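Local atomic coordinates of peroxiredoxin (Clostridioides difficile, PDB entry 6TSB), a protein that acts in the spore coat as a bifunctional peroxiredoxin-chitinase, probably reducing peroxides and hydrolysing chitin, the latter through the family 18 glycosyl hydrolase domain contained in this chain. Residues R76-L81 and Y129-I134; V57-A62 and L70-P75; S90-V95 and D172-V177. All coordinates share one frame; numbering follows the deposited sequence.

In the fold
The contacts lie close together in the eight-stranded beta/alpha barrel of the chitinase domain. Contacts 1 and 2 have centres 8 Å apart: contact 1 sets helix 75-83 against the turn into strand 133-137, contact 2 the chain before that helix against strand 56-64, and Phe77 CB meets Phe59 CE1 at 3.8 Å between them. Contact 3 lies inside the barrel, 10 Å from contact 1 and 13 Å from contact 2 between centres. Neighbouring parallel strands link it to both: Ile134 N probably bonds to Trp174 O (2.9 Å), and Phe59 N to Ile94 O (2.7 Å). Strand 133-137, which 129-134 enters, carries part of the family's DxDxE signature, probably the catalytic motif here.

Contact 1 (R76-L81 and Y129-I134); sequences RFLNQL and YALDGI
Helix 75-83 passes the turn that leads into strand 133-137 with Asn79 and Tyr129 as its nearest pair, CA to CA 7.8 Å. The setting is the outer helical layer of a TIM barrel: helix 112-128 has just ended, and Ala130 closes it with a Schellman motif, its positive phi turning the chain toward the sheet. Tyr129 stands at this turn and offers its ring to the neighbouring helix. Leu78 meets it over one face. Its CD2 lies 3.7 Å from the Tyr129 ring centroid and 16° off the ring normal, a CH-pi contact displaced toward the CD1-CE1 side, where CD2 comes within 3.6 Å of Tyr129 CD1. The Leu78 branch point is carried across to the ring because CG stands anti to the backbone N (chi1 170°). Asn79 meets the same CD1-CE1 part of the ring, but at its edge: its ND2 sits near the ring plane, 3.5 Å from Tyr129 CE1. The plane of the amide is turned 27° from that of the ring. Pro75, Leu82 and Ile72 also pack against Tyr129. Beyond the turn, Asp132 opens the family 18 signature DGIDIDWE, and its OD2 accepts a hydrogen bond from the backbone N of Val93 on the adjacent strand. Leu78 reaches inward as well, touching Phe59 and Val95 of the barrel wall, and the second methyl of its fork, CD1, lies 4.3 Å from Leu131 CD2.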
loop_
_atom_site.group_PDB
_atom_site.type_symbol
_atom_site.label_atom_id
_atom_site.label_comp_id
_atom_site.label_asym_id
_atom_site.label_seq_id
_atom_site.Cartn_x
_atom_site.Cartn_y
_atom_site.Cartn_z
ATOM N N ARG A 76 -40.368 7.929 5.949
ATOM C CA ARG A 76 -40.080 8.839 4.813
ATOM C C ARG A 76 -38.855 8.329 4.047
ATOM O O ARG A 76 -38.835 8.463 2.816
ATOM C CB ARG A 76 -39.906 10.271 5.324
ATOM C CG ARG A 76 -38.642 10.518 6.131
ATOM C CD ARG A 76 -38.620 11.975 6.548
ATOM N NE ARG A 76 -37.375 12.407 7.168
ATOM C CZ ARG A 76 -37.064 12.207 8.446
ATOM N NH1 ARG A 76 -37.905 11.567 9.240
ATOM N NH2 ARG A 76 -35.906 12.635 8.918
ATOM N N PHE A 77 -37.874 7.772 4.763
ATOM C CA PHE A 77 -36.644 7.145 4.206
ATOM C C PHE A 77 -37.002 5.946 3.325
ATOM O O PHE A 77 -36.384 5.757 2.260
ATOM C CB PHE A 77 -35.702 6.731 5.334
ATOM C CG PHE A 77 -35.082 7.887 6.076
ATOM C CD1 PHE A 77 -35.004 9.154 5.508
ATOM C CD2 PHE A 77 -34.551 7.701 7.347
ATOM C CE1 PHE A 77 -34.424 10.206 6.203
ATOM C CE2 PHE A 77 -34.000 8.762 8.050
ATOM C CZ PHE A 77 -33.938 10.009 7.477
ATOM N N LEU A 78 -38.002 5.181 3.730
ATOM C CA LEU A 78 -38.390 3.957 3.004
ATOM C C LEU A 78 -39.126 4.393 1.732
ATOM O O LEU A 78 -38.905 3.777 0.675
ATOM C CB LEU A 78 -39.268 3.073 3.898
ATOM C CG LEU A 78 -39.919 1.886 3.176
ATOM C CD1 LEU A 78 -38.869 0.981 2.553
ATOM C CD2 LEU A 78 -40.799 1.072 4.112
ATOM N N ASN A 79 -40.009 5.385 1.830
ATOM C CA ASN A 79 -40.730 5.895 0.638
ATOM C C ASN A 79 -39.700 6.488 -0.323
ATOM O O ASN A 79 -39.809 6.221 -1.533
ATOM C CB ASN A 79 -41.815 6.901 1.010
ATOM C CG ASN A 79 -42.972 6.248 1.732
ATOM O OD1 ASN A 79 -43.463 6.790 2.720
ATOM N ND2 ASN A 79 -43.395 5.089 1.251
ATOM N N GLN A 80 -38.734 7.249 0.193
ATOM C CA GLN A 80 -37.668 7.858 -0.642
ATOM C C GLN A 80 -36.943 6.737 -1.386
ATOM O O GLN A 80 -36.847 6.788 -2.617
ATOM C CB GLN A 80 -36.699 8.668 0.214
ATOM C CG GLN A 80 -35.733 9.504 -0.614
ATOM C CD GLN A 80 -34.805 10.318 0.244
ATOM O OE1 GLN A 80 -35.134 10.642 1.379
ATOM N NE2 GLN A 80 -33.643 10.651 -0.292
ATOM N N LEU A 81 -36.559 5.700 -0.656
ATOM C CA LEU A 81 -35.790 4.547 -1.194
ATOM C C LEU A 81 -36.638 3.792 -2.224
ATOM O O LEU A 81 -36.074 3.374 -3.246
ATOM C CB LEU A 81 -35.343 3.690 -0.008
ATOM C CG LEU A 81 -34.537 2.445 -0.349
ATOM C CD1 LEU A 81 -33.161 2.814 -0.896
ATOM C CD2 LEU A 81 -34.408 1.582 0.896
ATOM N N TYR A 129 -46.541 -1.158 1.100
ATOM C CA TYR A 129 -45.400 -0.410 0.519
ATOM C C TYR A 129 -44.978 -0.935 -0.858
ATOM O O TYR A 129 -43.996 -0.424 -1.399
ATOM C CB TYR A 129 -44.231 -0.447 1.489
ATOM C CG TYR A 129 -44.381 0.478 2.661
ATOM C CD1 TYR A 129 -43.978 1.797 2.580
ATOM C CD2 TYR A 129 -44.890 0.035 3.863
ATOM C CE1 TYR A 129 -44.100 2.660 3.655
ATOM C CE2 TYR A 129 -44.998 0.882 4.956
ATOM C CZ TYR A 129 -44.610 2.205 4.855
ATOM O OH TYR A 129 -44.696 3.038 5.936
ATOM N N ALA A 130 -45.706 -1.894 -1.424
ATOM C CA ALA A 130 -45.305 -2.645 -2.639
ATOM C C ALA A 130 -43.833 -3.080 -2.516
ATOM O O ALA A 130 -43.068 -2.868 -3.482
ATOM C CB ALA A 130 -45.526 -1.796 -3.872
ATOM N N LEU A 131 -43.450 -3.685 -1.387
ATOM C CA LEU A 131 -42.071 -4.201 -1.199
ATOM C C LEU A 131 -41.867 -5.434 -2.075
ATOM O O LEU A 131 -42.859 -6.104 -2.429
ATOM C CB LEU A 131 -41.829 -4.569 0.259
ATOM C CG LEU A 131 -42.018 -3.459 1.288
ATOM C CD1 LEU A 131 -41.661 -4.025 2.657
ATOM C CD2 LEU A 131 -41.152 -2.259 0.965
ATOM N N ASP A 132 -40.614 -5.724 -2.384
ATOM C CA ASP A 132 -40.196 -6.941 -3.126
ATOM C C ASP A 132 -39.998 -8.098 -2.126
ATOM O O ASP A 132 -40.028 -9.275 -2.535
ATOM C CB ASP A 132 -38.952 -6.599 -3.934
ATOM C CG ASP A 132 -39.222 -5.571 -5.019
ATOM O OD1 ASP A 132 -39.953 -5.928 -5.977
ATOM O OD2 ASP A 132 -38.692 -4.429 -4.900
ATOM N N GLY A 133 -39.795 -7.762 -0.851
ATOM C CA GLY A 133 -39.963 -8.728 0.237
ATOM C C GLY A 133 -39.325 -8.254 1.516
ATOM O O GLY A 133 -39.272 -7.051 1.749
ATOM N N ILE A 134 -38.828 -9.193 2.309
ATOM C CA ILE A 134 -38.530 -8.938 3.741
ATOM C C ILE A 134 -37.245 -9.665 4.128
ATOM O O ILE A 134 -36.923 -10.727 3.532
ATOM C CB ILE A 134 -39.764 -9.320 4.611
ATOM C CG1 ILE A 134 -39.791 -8.514 5.909
ATOM C CG2 ILE A 134 -39.892 -10.819 4.875
ATOM C CD1 ILE A 134 -40.462 -7.169 5.744
#

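Contact 2 (V57-A62 and L70-P75); sequences VIFAFA and LFIPYP
Ile72 joins the chain leaving strand 70-71 to Phe59 and Ala62 of strand 56-64. From its CB two branches part. CG2, anti to the backbone N, runs to the aromatic ring of Phe59, where it lies 3.6 Å from Phe59 CE2 and approaches obliquely. CG1 leads the other way, past the hydroxyl of Tyr129, and its terminal CD1 stops 4.2 Å from Ala62 CB. A first torsion of -34°, well short of a staggered value, sets CG2 on Phe59 and CG1 toward Ala62. The two segments belong to a beta hairpin on barrel strand 56-64, and the antiparallel pairing has already opened here: Ala62 CA and Phe71 O make a CA-H...O contact of 3.5 Å, bent to 122° at the hydrogen. Just before, the Ala60-Phe61 peptide is cis, although no proline follows, and the Phe61 ring folds back over Ala60 CB. Phe61 O faces the hairpin's second arm. Pro73 CD packs 3.5 Å from Phe61 O, and a water donates to that same oxygen at 3.1 Å while weakly accepting from Tyr74 N. The Phe59 ring ends with CZ 4.0 Å from Tyr74 O.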
loop_
_atom_site.group_PDB
_atom_site.type_symbol
_atom_site.label_atom_id
_atom_site.label_comp_id
_atom_site.label_asym_id
_atom_site.label_seq_id
_atom_site.Cartn_x
_atom_site.Cartn_y
_atom_site.Cartn_z
ATOM N N VAL A 57 -31.640 -3.262 -2.409
ATOM C CA VAL A 57 -31.462 -2.384 -1.224
ATOM C C VAL A 57 -32.325 -2.972 -0.106
ATOM O O VAL A 57 -33.501 -3.416 -0.382
ATOM C CB VAL A 57 -31.842 -0.921 -1.532
ATOM C CG1 VAL A 57 -30.837 -0.291 -2.468
ATOM C CG2 VAL A 57 -33.241 -0.789 -2.116
ATOM N N ILE A 58 -31.767 -2.983 1.096
ATOM C CA ILE A 58 -32.447 -3.543 2.287
ATOM C C ILE A 58 -32.607 -2.376 3.245
ATOM O O ILE A 58 -31.608 -1.979 3.836
ATOM C CB ILE A 58 -31.678 -4.727 2.915
ATOM C CG1 ILE A 58 -31.398 -5.854 1.920
ATOM C CG2 ILE A 58 -32.445 -5.242 4.111
ATOM C CD1 ILE A 58 -30.698 -7.072 2.531
ATOM N N PHE A 59 -33.826 -1.841 3.346
ATOM C CA PHE A 59 -34.170 -0.775 4.318
ATOM C C PHE A 59 -34.019 -1.321 5.739
ATOM O O PHE A 59 -34.658 -2.333 6.076
ATOM C CB PHE A 59 -35.599 -0.269 4.115
ATOM C CG PHE A 59 -35.987 0.759 5.147
ATOM C CD1 PHE A 59 -35.484 2.053 5.084
ATOM C CD2 PHE A 59 -36.823 0.435 6.199
ATOM C CE1 PHE A 59 -35.819 3.001 6.039
ATOM C CE2 PHE A 59 -37.149 1.383 7.163
ATOM C CZ PHE A 59 -36.639 2.659 7.087
ATOM N N ALA A 60 -33.267 -0.629 6.581
ATOM C CA ALA A 60 -33.137 -0.952 8.015
ATOM C C ALA A 60 -33.598 0.229 8.889
ATOM O O ALA A 60 -33.101 1.344 8.739
ATOM C CB ALA A 60 -31.701 -1.323 8.258
ATOM N N PHE A 61 -34.540 0.013 9.817
ATOM C CA PHE A 61 -35.237 -1.247 10.062
ATOM C C PHE A 61 -36.739 -1.016 10.300
ATOM O O PHE A 61 -37.123 0.082 10.599
ATOM C CB PHE A 61 -34.751 -1.910 11.354
ATOM C CG PHE A 61 -33.318 -2.352 11.380
ATOM C CD1 PHE A 61 -32.939 -3.527 10.765
ATOM C CD2 PHE A 61 -32.364 -1.628 12.076
ATOM C CE1 PHE A 61 -31.617 -3.948 10.813
ATOM C CE2 PHE A 61 -31.045 -2.056 12.130
ATOM C CZ PHE A 61 -30.673 -3.218 11.497
ATOM N N ALA A 62 -37.578 -2.039 10.154
ATOM C CA ALA A 62 -38.888 -2.111 10.839
ATOM C C ALA A 62 -38.622 -2.661 12.247
ATOM O O ALA A 62 -37.591 -3.338 12.410
ATOM C CB ALA A 62 -39.854 -2.952 10.052
ATOM N N LEU A 70 -45.813 -4.709 14.055
ATOM C CA LEU A 70 -44.760 -4.121 13.177
ATOM C C LEU A 70 -44.990 -2.616 12.998
ATOM O O LEU A 70 -46.123 -2.233 12.665
ATOM C CB LEU A 70 -44.825 -4.765 11.790
ATOM C CG LEU A 70 -44.342 -6.207 11.650
ATOM C CD1 LEU A 70 -44.390 -6.618 10.195
ATOM C CD2 LEU A 70 -42.935 -6.395 12.197
ATOM N N PHE A 71 -43.942 -1.810 13.128
ATOM C CA PHE A 71 -43.946 -0.390 12.700
ATOM C C PHE A 71 -42.584 -0.011 12.096
ATOM O O PHE A 71 -41.583 -0.637 12.428
ATOM C CB PHE A 71 -44.313 0.494 13.895
ATOM C CG PHE A 71 -43.250 0.586 14.958
ATOM C CD1 PHE A 71 -43.021 -0.467 15.828
ATOM C CD2 PHE A 71 -42.479 1.731 15.087
ATOM C CE1 PHE A 71 -42.037 -0.375 16.801
ATOM C CE2 PHE A 71 -41.497 1.828 16.061
ATOM C CZ PHE A 71 -41.276 0.773 16.920
ATOM N N ILE A 72 -42.573 1.050 11.287
ATOM C CA ILE A 72 -41.380 1.722 10.696
ATOM C C ILE A 72 -41.099 2.986 11.508
ATOM O O ILE A 72 -41.840 3.945 11.417
ATOM C CB ILE A 72 -41.644 2.135 9.231
ATOM C CG1 ILE A 72 -42.557 1.185 8.440
ATOM C CG2 ILE A 72 -40.325 2.399 8.529
ATOM C CD1 ILE A 72 -41.887 0.000 7.777
ATOM N N PRO A 73 -40.025 3.092 12.307
ATOM C CA PRO A 73 -39.707 4.359 12.961
ATOM C C PRO A 73 -39.585 5.590 12.032
ATOM O O PRO A 73 -39.924 6.660 12.481
ATOM C CB PRO A 73 -38.356 4.110 13.655
ATOM C CG PRO A 73 -38.178 2.602 13.708
ATOM C CD PRO A 73 -39.113 2.002 12.683
ATOM N N TYR A 74 -39.062 5.440 10.808
ATOM C CA TYR A 74 -38.760 6.558 9.870
ATOM C C TYR A 74 -39.290 6.261 8.468
ATOM O O TYR A 74 -38.514 6.115 7.530
ATOM C CB TYR A 74 -37.252 6.794 9.767
ATOM C CG TYR A 74 -36.559 7.168 11.047
ATOM C CD1 TYR A 74 -36.438 8.491 11.423
ATOM C CD2 TYR A 74 -35.942 6.207 11.835
ATOM C CE1 TYR A 74 -35.761 8.858 12.575
ATOM C CE2 TYR A 74 -35.287 6.555 13.008
ATOM C CZ TYR A 74 -35.206 7.887 13.384
ATOM O OH TYR A 74 -34.555 8.261 14.520
ATOM N N PRO A 75 -40.625 6.200 8.259
ATOM C CA PRO A 75 -41.183 5.818 6.955
ATOM C C PRO A 75 -40.742 6.666 5.746
ATOM O O PRO A 75 -40.755 6.149 4.640
ATOM C CB PRO A 75 -42.709 5.942 7.132
ATOM C CG PRO A 75 -42.916 6.694 8.441
ATOM C CD PRO A 75 -41.661 6.491 9.264
HETATM O O HOH W 1 -36.799 3.164 10.240
#

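Contact 3 (S90-V95 and D172-V177); sequences SLKVIV and DKWLSV
In the interior of the beta/alpha barrel, Ile94 of strand 92-98 packs against Trp174 of strand 174-179. These strands are not neighbours; strand 133-137 runs between them, Ile94 CA and Trp174 CA are 7.6 Å apart, and only side chains meet. Ile94 covers one face of the indole with three of its carbons. CD1 lies over the pyrrole part, 3.6 Å from the centroid of the five-membered ring of Trp174 and 18° off its normal, a CH-pi contact. CG1 stands behind it over the fused bond, 3.8 Å from Trp174 CE2. The other branch, CG2, reaches the nitrogen side, 3.7 Å from Trp174 NE1. Two folded torsions, chi1 and chi2, bring CD1 back over the ring while CG2 stands above the plane on the NE1 side.

The rotation of the indole is fixed from its own strand: Trp174 NE1 donates to Ser176 OG at 2.8 Å, with an angle of 152° at the hydrogen and the oxygen tilted 19° out of the ring plane. That hydroxyl is also hydrogen-bonded to OD1 of Asp135, the first aspartate of the DxDxE signature of family 18 chitinases, which Ile94 touches too. Ser176, itself positioned by Trp174, is thus a second-shell partner of a residue of the probable catalytic motif. Tyr201 of the next strand meets the indole with its ring plane at about 45°. At the N-terminal end of the strands, the exposed Lys92 runs past the six-membered ring obliquely, with CD 4.1 Å from Trp174 CE3, before its chain bends at the last torsion.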
loop_
_atom_site.group_PDB
_atom_site.type_symbol
_atom_site.label_atom_id
_atom_site.label_comp_id
_atom_site.label_asym_id
_atom_site.label_seq_id
_atom_site.Cartn_x
_atom_site.Cartn_y
_atom_site.Cartn_z
ATOM N N SER A 90 -36.339 -2.615 -11.920
ATOM C CA SER A 90 -35.844 -3.971 -11.568
ATOM C C SER A 90 -35.160 -3.976 -10.188
ATOM O O SER A 90 -34.791 -5.072 -9.727
ATOM C CB SER A 90 -34.898 -4.461 -12.640
ATOM O OG SER A 90 -33.672 -3.743 -12.593
ATOM N N LEU A 91 -34.917 -2.809 -9.577
ATOM C CA LEU A 91 -34.303 -2.738 -8.228
ATOM C C LEU A 91 -35.271 -3.410 -7.261
ATOM O O LEU A 91 -36.505 -3.211 -7.404
ATOM C CB LEU A 91 -34.025 -1.290 -7.820
ATOM C CG LEU A 91 -33.443 -1.093 -6.427
ATOM C CD1 LEU A 91 -31.999 -1.539 -6.363
ATOM C CD2 LEU A 91 -33.545 0.358 -5.993
ATOM N N LYS A 92 -34.716 -4.238 -6.377
ATOM C CA LYS A 92 -35.481 -4.974 -5.343
ATOM C C LYS A 92 -35.362 -4.159 -4.061
ATOM O O LYS A 92 -34.209 -3.817 -3.678
ATOM C CB LYS A 92 -34.964 -6.408 -5.178
ATOM C CG LYS A 92 -35.447 -7.390 -6.239
ATOM C CD LYS A 92 -34.747 -8.737 -6.170
ATOM C CE LYS A 92 -35.551 -9.874 -6.761
ATOM N NZ LYS A 92 -35.271 -10.073 -8.200
ATOM N N VAL A 93 -36.507 -3.834 -3.459
ATOM C CA VAL A 93 -36.552 -3.082 -2.187
ATOM C C VAL A 93 -37.094 -4.013 -1.097
ATOM O O VAL A 93 -38.251 -4.472 -1.169
ATOM C CB VAL A 93 -37.347 -1.773 -2.332
ATOM C CG1 VAL A 93 -37.220 -0.953 -1.058
ATOM C CG2 VAL A 93 -36.893 -0.965 -3.549
ATOM N N ILE A 94 -36.267 -4.216 -0.089
ATOM C CA ILE A 94 -36.496 -5.183 1.004
ATOM C C ILE A 94 -36.541 -4.358 2.272
ATOM O O ILE A 94 -35.760 -3.393 2.346
ATOM C CB ILE A 94 -35.353 -6.218 1.052
ATOM C CG1 ILE A 94 -35.072 -6.837 -0.317
ATOM C CG2 ILE A 94 -35.612 -7.290 2.110
ATOM C CD1 ILE A 94 -36.271 -7.460 -0.951
ATOM N N VAL A 95 -37.366 -4.776 3.235
ATOM C CA VAL A 95 -37.327 -4.253 4.624
ATOM C C VAL A 95 -36.780 -5.346 5.538
ATOM O O VAL A 95 -37.270 -6.502 5.537
ATOM C CB VAL A 95 -38.697 -3.735 5.098
ATOM C CG1 VAL A 95 -38.686 -3.398 6.580
ATOM C CG2 VAL A 95 -39.138 -2.519 4.292
ATOM N N ASP A 172 -42.961 -15.848 -4.772
ATOM C CA ASP A 172 -42.531 -14.723 -5.649
ATOM C C ASP A 172 -42.015 -13.519 -4.855
ATOM O O ASP A 172 -41.797 -12.487 -5.481
ATOM C CB ASP A 172 -43.667 -14.247 -6.549
ATOM C CG ASP A 172 -43.983 -15.245 -7.642
ATOM O OD1 ASP A 172 -43.027 -15.836 -8.195
ATOM O OD2 ASP A 172 -45.177 -15.430 -7.923
ATOM N N LYS A 173 -41.851 -13.611 -3.537
ATOM C CA LYS A 173 -41.291 -12.502 -2.728
ATOM C C LYS A 173 -40.003 -12.970 -2.055
ATOM O O LYS A 173 -39.852 -14.166 -1.697
ATOM C CB LYS A 173 -42.256 -12.015 -1.642
ATOM C CG LYS A 173 -43.586 -11.438 -2.111
ATOM C CD LYS A 173 -43.436 -10.076 -2.742
ATOM C CE LYS A 173 -44.701 -9.584 -3.407
ATOM N NZ LYS A 173 -44.404 -8.359 -4.171
ATOM N N TRP A 174 -39.091 -12.037 -1.897
ATOM C CA TRP A 174 -37.789 -12.270 -1.261
ATOM C C TRP A 174 -38.023 -12.467 0.226
ATOM O O TRP A 174 -38.717 -11.658 0.867
ATOM C CB TRP A 174 -36.882 -11.095 -1.578
ATOM C CG TRP A 174 -35.677 -10.896 -0.722
ATOM C CD1 TRP A 174 -35.582 -10.849 0.640
ATOM C CD2 TRP A 174 -34.389 -10.557 -1.233
ATOM N NE1 TRP A 174 -34.302 -10.537 1.011
ATOM C CE2 TRP A 174 -33.553 -10.332 -0.122
ATOM C CE3 TRP A 174 -33.878 -10.415 -2.527
ATOM C CZ2 TRP A 174 -32.212 -9.992 -0.276
ATOM C CZ3 TRP A 174 -32.560 -10.060 -2.674
ATOM C CH2 TRP A 174 -31.742 -9.845 -1.564
ATOM N N LEU A 175 -37.456 -13.539 0.746
ATOM C CA LEU A 175 -37.354 -13.723 2.196
ATOM C C LEU A 175 -35.893 -14.036 2.471
ATOM O O LEU A 175 -35.352 -14.863 1.755
ATOM C CB LEU A 175 -38.285 -14.871 2.605
ATOM C CG LEU A 175 -38.120 -15.351 4.045
ATOM C CD1 LEU A 175 -38.308 -14.205 5.019
ATOM C CD2 LEU A 175 -39.098 -16.475 4.352
ATOM N N SER A 176 -35.293 -13.381 3.454
ATOM C CA SER A 176 -33.880 -13.566 3.808
ATOM C C SER A 176 -33.756 -13.466 5.322
ATOM O O SER A 176 -34.656 -12.958 5.970
ATOM C CB SER A 176 -32.988 -12.575 3.089
ATOM O OG SER A 176 -33.253 -11.221 3.491
ATOM N N VAL A 177 -32.655 -13.959 5.838
ATOM C CA VAL A 177 -32.373 -14.035 7.285
ATOM C C VAL A 177 -30.952 -13.535 7.398
ATOM O O VAL A 177 -30.132 -13.941 6.578
ATOM C CB VAL A 177 -32.526 -15.491 7.749
ATOM C CG1 VAL A 177 -31.888 -15.738 9.110
ATOM C CG2 VAL A 177 -33.991 -15.899 7.728
#